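Probable transcriptional regulator (Pseudomonas aeruginosa, PDB 2ESN) probably regulates transcription as a LysR-family protein, binding DNA through a helix-turn-helix domain and sensing a still unidentified effector through its substrate-binding domain. Local coordinates at residues D185-A190 against S245-L250; A239-G244 against E262-A267. One frame throughout, in Å; residues are numbered along the deposited sequence.

Contact 1 (D185-A190 against S245-L250); sequences DHPRLA and STDFLL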
ATOM      1  N   ASP C 185      43.615 -19.139  -8.161  1.00 30.41           N
ATOM      2  CA  ASP C 185      44.363 -19.374  -9.432  1.00 32.26           C
ATOM      3  C   ASP C 185      43.611 -18.851 -10.676  1.00 31.84           C
ATOM      4  O   ASP C 185      43.036 -19.611 -11.408  1.00 31.31           O
ATOM      5  CB  ASP C 185      44.611 -20.860  -9.600  1.00 29.17           C
ATOM      6  CG  ASP C 185      45.480 -21.423  -8.456  1.00 31.24           C
ATOM      7  OD1 ASP C 185      46.373 -20.742  -7.910  1.00 35.32           O
ATOM      8  OD2 ASP C 185      45.221 -22.530  -8.068  1.00 29.89           O
ATOM      9  N   HIS C 186      43.611 -17.537 -10.874  1.00 33.26           N
ATOM     10  CA  HIS C 186      42.868 -16.951 -11.987  1.00 31.96           C
ATOM     11  C   HIS C 186      43.787 -17.092 -13.225  1.00 32.73           C
ATOM     12  O   HIS C 186      44.986 -16.825 -13.112  1.00 31.87           O
ATOM     13  CB  HIS C 186      42.615 -15.484 -11.656  1.00 33.66           C
ATOM     14  CG  HIS C 186      41.741 -14.773 -12.658  1.00 33.02           C
ATOM     15  ND1 HIS C 186      42.182 -14.388 -13.909  1.00 32.02           N
ATOM     16  CD2 HIS C 186      40.452 -14.372 -12.574  1.00 31.54           C
ATOM     17  CE1 HIS C 186      41.177 -13.830 -14.574  1.00 29.82           C
ATOM     18  NE2 HIS C 186      40.124 -13.783 -13.775  1.00 29.67           N
ATOM     19  N   PRO C 187      43.235 -17.476 -14.411  1.00 32.53           N
ATOM     20  CA  PRO C 187      44.174 -17.744 -15.526  1.00 33.36           C
ATOM     21  C   PRO C 187      45.017 -16.556 -15.961  1.00 33.52           C
ATOM     22  O   PRO C 187      46.051 -16.779 -16.579  1.00 34.24           O
ATOM     23  CB  PRO C 187      43.289 -18.304 -16.661  1.00 31.30           C
ATOM     24  CG  PRO C 187      41.849 -17.808 -16.345  1.00 32.32           C
ATOM     25  CD  PRO C 187      41.821 -17.682 -14.787  1.00 33.43           C
ATOM     26  N   ARG C 188      44.641 -15.326 -15.590  1.00 33.15           N
ATOM     27  CA  ARG C 188      45.283 -14.153 -16.162  1.00 33.77           C
ATOM     28  C   ARG C 188      45.839 -13.215 -15.117  1.00 36.65           C
ATOM     29  O   ARG C 188      46.319 -12.145 -15.451  1.00 38.98           O
ATOM     30  CB  ARG C 188      44.332 -13.412 -17.108  1.00 35.12           C
ATOM     31  CG  ARG C 188      44.016 -14.102 -18.422  1.00 30.49           C
ATOM     32  CD  ARG C 188      42.795 -13.519 -19.239  1.00 31.42           C
ATOM     33  NE  ARG C 188      41.502 -13.616 -18.517  1.00 31.87           N
ATOM     34  CZ  ARG C 188      40.689 -14.664 -18.587  1.00 31.72           C
ATOM     35  NH1 ARG C 188      41.015 -15.736 -19.317  1.00 33.90           N
ATOM     36  NH2 ARG C 188      39.548 -14.665 -17.918  1.00 35.29           N
ATOM     37  N   LEU C 189      45.827 -13.601 -13.841  1.00 37.30           N
ATOM     38  CA  LEU C 189      46.412 -12.755 -12.849  1.00 38.00           C
ATOM     39  C   LEU C 189      47.678 -13.368 -12.374  1.00 39.59           C
ATOM     40  O   LEU C 189      47.658 -14.379 -11.667  1.00 40.95           O
ATOM     41  CB  LEU C 189      45.464 -12.503 -11.682  1.00 37.30           C
ATOM     42  CG  LEU C 189      44.090 -11.886 -11.953  1.00 37.61           C
ATOM     43  CD1 LEU C 189      43.389 -11.613 -10.653  1.00 32.86           C
ATOM     44  CD2 LEU C 189      44.185 -10.599 -12.809  1.00 40.29           C
ATOM     45  N   ALA C 190      48.786 -12.745 -12.720  1.00 39.74           N
ATOM     46  CA  ALA C 190      50.097 -13.258 -12.291  1.00 40.68           C
ATOM     47  C   ALA C 190      50.459 -12.545 -10.984  1.00 41.95           C
ATOM     48  O   ALA C 190      51.179 -13.097 -10.119  1.00 43.28           O
ATOM     49  CB  ALA C 190      51.145 -13.060 -13.364  1.00 40.05           C
ATOM     50  N   SER C 245      34.640 -19.581  -8.019  1.00 31.87           N
ATOM     51  CA  SER C 245      34.347 -20.579  -9.052  1.00 31.95           C
ATOM     52  C   SER C 245      34.363 -20.038 -10.495  1.00 30.59           C
ATOM     53  O   SER C 245      34.060 -20.783 -11.391  1.00 31.61           O
ATOM     54  CB  SER C 245      33.023 -21.315  -8.809  1.00 32.92           C
ATOM     55  OG  SER C 245      33.181 -22.238  -7.722  1.00 35.55           O
ATOM     56  N   THR C 246      34.822 -18.815 -10.721  1.00 29.20           N
ATOM     57  CA  THR C 246      34.866 -18.288 -12.066  1.00 29.53           C
ATOM     58  C   THR C 246      36.041 -17.380 -12.263  1.00 30.26           C
ATOM     59  O   THR C 246      36.845 -17.102 -11.306  1.00 29.40           O
ATOM     60  CB  THR C 246      33.598 -17.429 -12.349  1.00 29.14           C
ATOM     61  OG1 THR C 246      33.615 -16.362 -11.403  1.00 25.09           O
ATOM     62  CG2 THR C 246      32.297 -18.228 -12.208  1.00 28.16           C
ATOM     63  N   ASP C 247      36.122 -16.839 -13.495  1.00 28.42           N
ATOM     64  CA  ASP C 247      37.165 -15.880 -13.759  1.00 30.52           C
ATOM     65  C   ASP C 247      36.697 -14.482 -13.423  1.00 30.87           C
ATOM     66  O   ASP C 247      37.459 -13.503 -13.604  1.00 31.78           O
ATOM     67  CB  ASP C 247      37.687 -15.965 -15.212  1.00 29.53           C
ATOM     68  CG  ASP C 247      38.249 -17.357 -15.519  1.00 31.75           C
ATOM     69  OD1 ASP C 247      38.624 -18.061 -14.553  1.00 31.82           O
ATOM     70  OD2 ASP C 247      38.271 -17.768 -16.684  1.00 37.62           O
ATOM     71  N   PHE C 248      35.493 -14.390 -12.859  1.00 29.97           N
ATOM     72  CA  PHE C 248      34.968 -13.054 -12.571  1.00 29.82           C
ATOM     73  C   PHE C 248      35.670 -12.377 -11.447  1.00 29.57           C
ATOM     74  O   PHE C 248      36.011 -13.016 -10.447  1.00 30.22           O
ATOM     75  CB  PHE C 248      33.474 -13.087 -12.293  1.00 27.69           C
ATOM     76  CG  PHE C 248      32.656 -13.780 -13.362  1.00 27.79           C
ATOM     77  CD1 PHE C 248      31.416 -14.258 -13.048  1.00 26.82           C
ATOM     78  CD2 PHE C 248      33.094 -13.901 -14.677  1.00 28.18           C
ATOM     79  CE1 PHE C 248      30.598 -14.875 -13.987  1.00 28.92           C
ATOM     80  CE2 PHE C 248      32.283 -14.540 -15.668  1.00 30.52           C
ATOM     81  CZ  PHE C 248      31.036 -15.008 -15.325  1.00 32.07           C
ATOM     82  N   LEU C 249      35.797 -11.053 -11.546  1.00 30.23           N
ATOM     83  CA  LEU C 249      36.322 -10.279 -10.471  1.00 29.12           C
ATOM     84  C   LEU C 249      35.186  -9.653  -9.628  1.00 30.71           C
ATOM     85  O   LEU C 249      34.094  -9.374 -10.157  1.00 32.25           O
ATOM     86  CB  LEU C 249      37.228  -9.201 -11.050  1.00 30.25           C
ATOM     87  CG  LEU C 249      38.435  -9.710 -11.892  1.00 30.37           C
ATOM     88  CD1 LEU C 249      39.331  -8.541 -12.242  1.00 29.29           C
ATOM     89  CD2 LEU C 249      39.238 -10.724 -11.075  1.00 29.81           C
ATOM     90  N   LEU C 250      35.442  -9.428  -8.337  1.00 29.13           N
ATOM     91  CA  LEU C 250      34.457  -8.869  -7.454  1.00 28.67           C
ATOM     92  C   LEU C 250      35.163  -7.819  -6.635  1.00 28.18           C
ATOM     93  O   LEU C 250      36.245  -8.069  -6.128  1.00 30.09           O
ATOM     94  CB  LEU C 250      33.834  -9.952  -6.542  1.00 28.29           C
ATOM     95  CG  LEU C 250      33.048  -9.459  -5.293  1.00 27.59           C
ATOM     96  CD1 LEU C 250      31.680  -8.842  -5.706  1.00 23.46           C
ATOM     97  CD2 LEU C 250      32.808 -10.614  -4.296  1.00 31.07           C
TER

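Contact 2 (A239-G244 against E262-A267); sequences ALFLAG and EAAGLA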
ATOM      1  N   ALA C 239      28.392 -13.845  -3.375  1.00 27.76           N
ATOM      2  CA  ALA C 239      29.201 -13.290  -4.487  1.00 27.47           C
ATOM      3  C   ALA C 239      30.655 -13.737  -4.383  1.00 27.11           C
ATOM      4  O   ALA C 239      31.309 -14.000  -5.389  1.00 28.64           O
ATOM      5  CB  ALA C 239      29.155 -11.760  -4.459  1.00 24.64           C
ATOM      6  N   LEU C 240      31.150 -13.803  -3.164  1.00 26.16           N
ATOM      7  CA  LEU C 240      32.518 -14.231  -2.864  1.00 26.18           C
ATOM      8  C   LEU C 240      32.672 -15.677  -3.317  1.00 26.37           C
ATOM      9  O   LEU C 240      33.653 -16.008  -3.987  1.00 26.18           O
ATOM     10  CB  LEU C 240      32.809 -14.041  -1.349  1.00 24.86           C
ATOM     11  CG  LEU C 240      33.077 -12.586  -0.986  1.00 24.10           C
ATOM     12  CD1 LEU C 240      32.843 -12.313   0.489  1.00 22.03           C
ATOM     13  CD2 LEU C 240      34.515 -12.220  -1.332  1.00 26.70           C
ATOM     14  N   PHE C 241      31.680 -16.534  -3.082  1.00 27.76           N
ATOM     15  CA  PHE C 241      31.776 -17.898  -3.647  1.00 28.97           C
ATOM     16  C   PHE C 241      31.687 -17.939  -5.172  1.00 30.39           C
ATOM     17  O   PHE C 241      32.348 -18.779  -5.826  1.00 29.07           O
ATOM     18  CB  PHE C 241      30.735 -18.868  -3.061  1.00 30.77           C
ATOM     19  CG  PHE C 241      31.061 -19.289  -1.649  1.00 31.91           C
ATOM     20  CD1 PHE C 241      30.469 -18.636  -0.571  1.00 29.90           C
ATOM     21  CD2 PHE C 241      31.981 -20.344  -1.425  1.00 33.33           C
ATOM     22  CE1 PHE C 241      30.760 -19.061   0.763  1.00 35.43           C
ATOM     23  CE2 PHE C 241      32.317 -20.762  -0.135  1.00 31.92           C
ATOM     24  CZ  PHE C 241      31.701 -20.122   0.976  1.00 31.90           C
ATOM     25  N   LEU C 242      30.872 -17.056  -5.735  1.00 29.29           N
ATOM     26  CA  LEU C 242      30.813 -16.951  -7.185  1.00 29.52           C
ATOM     27  C   LEU C 242      32.207 -16.633  -7.795  1.00 28.64           C
ATOM     28  O   LEU C 242      32.663 -17.266  -8.739  1.00 27.40           O
ATOM     29  CB  LEU C 242      29.785 -15.862  -7.564  1.00 30.45           C
ATOM     30  CG  LEU C 242      29.820 -15.398  -9.054  1.00 31.90           C
ATOM     31  CD1 LEU C 242      29.421 -16.584  -9.998  1.00 29.69           C
ATOM     32  CD2 LEU C 242      28.864 -14.233  -9.236  1.00 26.48           C
ATOM     33  N   ALA C 243      32.870 -15.638  -7.245  1.00 29.58           N
ATOM     34  CA  ALA C 243      34.251 -15.267  -7.625  1.00 30.20           C
ATOM     35  C   ALA C 243      35.317 -16.367  -7.530  1.00 31.82           C
ATOM     36  O   ALA C 243      36.297 -16.354  -8.322  1.00 31.57           O
ATOM     37  CB  ALA C 243      34.685 -14.085  -6.810  1.00 28.14           C
ATOM     38  N   GLY C 244      35.173 -17.272  -6.532  1.00 32.07           N
ATOM     39  CA  GLY C 244      36.034 -18.436  -6.351  1.00 30.49           C
ATOM     40  C   GLY C 244      35.788 -19.570  -7.339  1.00 32.07           C
ATOM     41  O   GLY C 244      36.647 -20.426  -7.493  1.00 34.30           O
ATOM     42  N   GLU C 262      39.583 -18.430   2.372  1.00 33.07           N
ATOM     43  CA  GLU C 262      39.848 -19.892   2.313  1.00 35.94           C
ATOM     44  C   GLU C 262      38.679 -20.727   1.889  1.00 34.29           C
ATOM     45  O   GLU C 262      38.817 -21.604   1.048  1.00 34.60           O
ATOM     46  CB  GLU C 262      40.346 -20.388   3.688  1.00 37.86           C
ATOM     47  CG  GLU C 262      41.823 -20.307   3.818  1.00 46.64           C
ATOM     48  CD  GLU C 262      42.517 -21.412   3.003  1.00 56.44           C
ATOM     49  OE1 GLU C 262      41.883 -22.479   2.711  1.00 59.59           O
ATOM     50  OE2 GLU C 262      43.707 -21.206   2.661  1.00 62.61           O
ATOM     51  N   ALA C 263      37.545 -20.496   2.523  1.00 34.13           N
ATOM     52  CA  ALA C 263      36.306 -21.217   2.175  1.00 34.13           C
ATOM     53  C   ALA C 263      35.982 -21.167   0.678  1.00 35.50           C
ATOM     54  O   ALA C 263      35.500 -22.181   0.126  1.00 35.97           O
ATOM     55  CB  ALA C 263      35.147 -20.634   2.929  1.00 33.86           C
ATOM     56  N   ALA C 264      36.161 -19.989   0.030  1.00 34.45           N
ATOM     57  CA  ALA C 264      35.763 -19.890  -1.395  1.00 33.66           C
ATOM     58  C   ALA C 264      36.975 -20.015  -2.340  1.00 32.66           C
ATOM     59  O   ALA C 264      36.798 -19.948  -3.560  1.00 34.44           O
ATOM     60  CB  ALA C 264      35.011 -18.607  -1.666  1.00 34.06           C
ATOM     61  N   GLY C 265      38.180 -20.158  -1.802  1.00 31.61           N
ATOM     62  CA  GLY C 265      39.419 -20.248  -2.649  1.00 29.60           C
ATOM     63  C   GLY C 265      39.748 -18.900  -3.319  1.00 30.97           C
ATOM     64  O   GLY C 265      39.747 -18.805  -4.566  1.00 30.58           O
ATOM     65  N   LEU C 266      40.044 -17.856  -2.535  1.00 29.95           N
ATOM     66  CA  LEU C 266      40.238 -16.506  -3.152  1.00 30.78           C
ATOM     67  C   LEU C 266      41.585 -15.954  -2.954  1.00 31.08           C
ATOM     68  O   LEU C 266      42.178 -16.272  -1.944  1.00 30.45           O
ATOM     69  CB  LEU C 266      39.277 -15.468  -2.506  1.00 30.72           C
ATOM     70  CG  LEU C 266      37.816 -15.926  -2.442  1.00 30.28           C
ATOM     71  CD1 LEU C 266      36.914 -14.885  -1.605  1.00 28.09           C
ATOM     72  CD2 LEU C 266      37.265 -16.197  -3.849  1.00 25.02           C
ATOM     73  N   ALA C 267      41.996 -15.063  -3.872  1.00 31.39           N
ATOM     74  CA  ALA C 267      43.048 -14.074  -3.686  1.00 31.40           C
ATOM     75  C   ALA C 267      42.462 -12.639  -3.515  1.00 32.36           C
ATOM     76  O   ALA C 267      41.459 -12.264  -4.150  1.00 34.76           O
ATOM     77  CB  ALA C 267      43.954 -14.108  -4.882  1.00 30.65           C
TER
HETATM   78  O   HOH W   1      39.005 -20.791  -6.232  1.00 32.68           O

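Contact 1 (D185-A190 against S245-L250)
H186 reaches D247 with the far nitrogen of its imidazole: NE2 donates to the backbone O of D247 at 2.7 Å. The carbonyl lies near the ring plane, at the edge, but the bond is bent, with an N-H...O angle of 142°. The anti placement of CG relative to the backbone N (chi1 -175°) turns the ring across the gap. Its other nitrogen is also engaged, since R188 N donates to H186 ND1 at 3.1 Å; that bond, also close to the ring plane, lies within the type I turn H186-L189 and, together with the NE2 bond, limits the ring's rotation. Because NE2 donates and ND1 accepts, the geometry is consistent with a neutral imidazole protonated on NE2.

The D247 carboxylate meets two further residues of the turn. Its OD1 lies 3.2 Å from P187 CD, the same methylene that sits over one face of the H186 ring, toward its rim. R188, its chain bent at chi3, brings NH2 to 3.6 Å from D247 OD2, a long salt bridge with the two planes 79° apart. The stronger partner of this guanidinium is E201, which pairs with NE. On the apolar side, L189 CD1 touches L249 CD2 at 4.3 Å.

Behind D247, T246 OG1 accepts from F248 N in an ST turn, and Q124 of the second subunit accepts from D247 N. The contact thus ties the loop following strand 168-183 to the connection between helix 236-244 and strand 249-253, where L249 bonds through its backbone to R202 and A204 of the neighbouring strand 202-206.

Contact 2 (A239-G244 against E262-A267)
F241 lies against the last turn of helix 254-264, meeting A264 and A263 through its CD2, CE2 and CZ atoms. CD2 is 3.5 Å from A264 CB, while CZ, at the end of the ring, is 4.0 Å from A263 CB. Both A264 CB and the A263 carbonyl approach the ring obliquely. With CG anti to the carbonyl carbon (chi1 -74°), the ring extends from its own helix toward these alanines, and the A264 methyl CB also lies 3.7 Å from L240 O, the backbone of the residue before F241.

L266 fills the neighbouring position with its two branches divided. Its side chain crosses that of L240 at about a right angle, so that CD1 meets L240 CD2 at 3.6 Å; CD2 turns instead to the backbone at the end of the other segment, 3.6 Å from G244 N.

At G244 the backbones themselves come close. Its CA lies 3.3 Å from A264 O in a CA-H...O contact with an angle of 148° at the hydrogen, an approach for which a glycine is well suited because a CB there would collide with that oxygen. G265 ends the facing helix in a Schellman motif, its positive phi (70°) turning the chain into strand 266-269.

Beyond these residues, L240 and L266 both pack on V181 of strand 168-183, and the F241 ring makes an edge-to-face contact with F113 of the second subunit. The chemistry is therefore chiefly apolar: the lack of a side chain at G244 lets the backbones approach, the small A264 methyl fits between F241 and the L240 carbonyl, L240 and L266 cross through one methyl each, and the polar element is a water that donates to both G244 O and G265 O, bridging two backbone carbonyls across the contact.

The centres of contacts 1 and 2 lie about 10 Å apart, within the LysR substrate-binding domain, and both reach the same mixed sheet. Their segments alternate along the chain: 185-190, 239-244, 245-250, then 262-267. Helix 236-244 leads into strand 249-253, which leads into helix 254-264; contact 2 packs helix 236-244 against the end of helix 254-264 and the start of strand 266-269, while contact 1 meets the connection between helix 236-244 and strand 249-253. The two meet directly where L250 CD2 packs 3.8 Å from L240 N and F248 O lies 4.0 Å from A243 CB. Both also touch the second subunit, placing this part of the domain at a subunit interface.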